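Local structure of FAA hydrolase family protein (Pseudomonas aeruginosa, 6J5Y) at residues Ala181-Tyr186 with Asp197-Gly202. The protein probably hydrolyses fumarylpyruvate as a manganese-binding enzyme of the fumarylacetoacetate hydrolase superfamily. Numbering follows the deposited sequence.
Sequences AETVSY and DLVFTG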
loop_
_atom_site.group_PDB
_atom_site.type_symbol
_atom_site.label_atom_id
_atom_site.label_comp_id
_atom_site.label_asym_id
_atom_site.label_seq_id
_atom_site.Cartn_x
_atom_site.Cartn_y
_atom_site.Cartn_z
ATOM N N ALA A 181 9.411 10.282 4.809
ATOM C CA ALA A 181 10.786 10.778 4.567
ATOM C C ALA A 181 11.812 9.717 4.962
ATOM O O ALA A 181 12.728 9.474 4.204
ATOM C CB ALA A 181 11.017 12.061 5.343
ATOM N N GLU A 182 11.665 9.148 6.149
ATOM C CA GLU A 182 12.504 8.032 6.634
ATOM C C GLU A 182 12.395 6.804 5.710
ATOM O O GLU A 182 13.448 6.175 5.440
ATOM C CB GLU A 182 12.059 7.678 8.043
ATOM C CG GLU A 182 12.591 8.622 9.098
ATOM C CD GLU A 182 11.827 8.518 10.401
ATOM O OE1 GLU A 182 10.593 8.603 10.357
ATOM O OE2 GLU A 182 12.458 8.327 11.441
ATOM N N THR A 183 11.182 6.410 5.307
ATOM C CA THR A 183 10.972 5.173 4.496
ATOM C C THR A 183 11.660 5.372 3.141
ATOM O O THR A 183 12.288 4.434 2.638
ATOM C CB THR A 183 9.489 4.770 4.379
ATOM O OG1 THR A 183 8.760 5.745 3.641
ATOM C CG2 THR A 183 8.812 4.574 5.713
ATOM N N VAL A 184 11.536 6.553 2.537
ATOM C CA VAL A 184 12.194 6.849 1.232
ATOM C C VAL A 184 13.720 6.812 1.401
ATOM O O VAL A 184 14.365 6.147 0.601
ATOM C CB VAL A 184 11.694 8.188 0.670
ATOM C CG1 VAL A 184 12.557 8.721 -0.458
ATOM C CG2 VAL A 184 10.233 8.077 0.264
ATOM N N SER A 185 14.279 7.503 2.399
ATOM C CA SER A 185 15.728 7.462 2.715
ATOM C C SER A 185 16.155 6.014 2.902
ATOM O O SER A 185 17.116 5.605 2.247
ATOM C CB SER A 185 16.108 8.270 3.941
ATOM O OG SER A 185 16.091 9.638 3.621
ATOM N N TYR A 186 15.470 5.256 3.751
ATOM C CA TYR A 186 15.992 3.913 4.141
ATOM C C TYR A 186 15.850 2.935 2.966
ATOM O O TYR A 186 16.791 2.200 2.681
ATOM C CB TYR A 186 15.399 3.450 5.469
ATOM C CG TYR A 186 15.671 4.383 6.622
ATOM C CD1 TYR A 186 16.699 5.315 6.576
ATOM C CD2 TYR A 186 14.905 4.340 7.769
ATOM C CE1 TYR A 186 16.954 6.170 7.634
ATOM C CE2 TYR A 186 15.156 5.175 8.848
ATOM C CZ TYR A 186 16.168 6.112 8.771
ATOM O OH TYR A 186 16.400 6.971 9.807
ATOM N N ASP A 197 8.012 4.295 -9.000
ATOM C CA ASP A 197 8.036 3.402 -7.818
ATOM C C ASP A 197 6.922 3.844 -6.869
ATOM O O ASP A 197 6.657 5.087 -6.774
ATOM C CB ASP A 197 9.396 3.408 -7.121
ATOM C CG ASP A 197 10.512 2.649 -7.813
ATOM O OD1 ASP A 197 10.256 1.983 -8.860
ATOM O OD2 ASP A 197 11.661 2.777 -7.330
ATOM N N LEU A 198 6.250 2.884 -6.221
ATOM C CA LEU A 198 5.241 3.195 -5.174
ATOM C C LEU A 198 5.773 2.651 -3.863
ATOM O O LEU A 198 6.509 1.616 -3.898
ATOM C CB LEU A 198 3.884 2.553 -5.475
ATOM C CG LEU A 198 3.288 2.823 -6.852
ATOM C CD1 LEU A 198 1.906 2.185 -6.955
ATOM C CD2 LEU A 198 3.188 4.331 -7.096
ATOM N N VAL A 199 5.468 3.350 -2.775
ATOM C CA VAL A 199 5.749 2.838 -1.406
ATOM C C VAL A 199 4.427 2.804 -0.644
ATOM O O VAL A 199 3.871 3.866 -0.393
ATOM C CB VAL A 199 6.795 3.678 -0.662
ATOM C CG1 VAL A 199 7.164 3.046 0.687
ATOM C CG2 VAL A 199 8.009 3.935 -1.525
ATOM N N PHE A 200 3.967 1.596 -0.317
ATOM C CA PHE A 200 2.914 1.305 0.676
ATOM C C PHE A 200 3.590 1.414 2.055
ATOM O O PHE A 200 4.505 0.646 2.328
ATOM C CB PHE A 200 2.309 -0.075 0.391
ATOM C CG PHE A 200 1.300 -0.131 -0.729
ATOM C CD1 PHE A 200 1.656 0.210 -2.028
ATOM C CD2 PHE A 200 -0.002 -0.560 -0.494
ATOM C CE1 PHE A 200 0.724 0.154 -3.057
ATOM C CE2 PHE A 200 -0.925 -0.631 -1.530
ATOM C CZ PHE A 200 -0.562 -0.282 -2.808
ATOM N N THR A 201 3.201 2.388 2.865
ATOM C CA THR A 201 3.946 2.786 4.080
ATOM C C THR A 201 3.560 1.943 5.300
ATOM O O THR A 201 4.125 2.220 6.386
ATOM C CB THR A 201 3.720 4.270 4.345
ATOM O OG1 THR A 201 2.317 4.519 4.448
ATOM C CG2 THR A 201 4.331 5.108 3.241
ATOM N N GLY A 202 2.644 0.989 5.162
ATOM C CA GLY A 202 2.260 0.070 6.255
ATOM C C GLY A 202 0.864 0.358 6.776
ATOM O O GLY A 202 0.280 1.421 6.438
#
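A helix-on-sheet contact in the FAH fold brings T183 of helix 180-190 against V199 and T201, on and just after strand 198-200, which pairs with strands 26-30 and 79-89 in a mixed sheet. The evidence indicates a small, loose contact: 109 Å² is buried in total, all three touching residues are buried, and the closest backbone approach is T183 CA to T201 CA at 7.4 Å. T183 aims its CB at the strand, and its OG1, the nearest atom on the helical side, lies 4.3 Å from V199 CG1 and 4.5 Å from T201 CG2. The two methyls are seen from OG1 about 59° apart and are 4.3 Å from each other, so the oxygen faces a nonpolar pair at more than close van der Waals distance. With chi1 at 66°, OG1 sits between the backbone N and C of T183, where it hydrogen-bonds back to V180 O; the helix thus satisfies this buried hydroxyl. V199 points its CB toward the helix, and with CG1 anti to the backbone N (chi1 -174°) that branch is nearest T183, while T201 divides its side chain, sending CG2 to the helix and using OG1 to hydrogen-bond L85 O on strand 79-89. The T183 side chain also touches V29 of strand 26-30 and N32. Beyond T201 the chain enters the active site: G202 touches bound pyruvate and donates its N to OE1 of E84, a manganese ligand. At the other side of the patch, V184 CG2 is still 5.0 Å from V199 CG2.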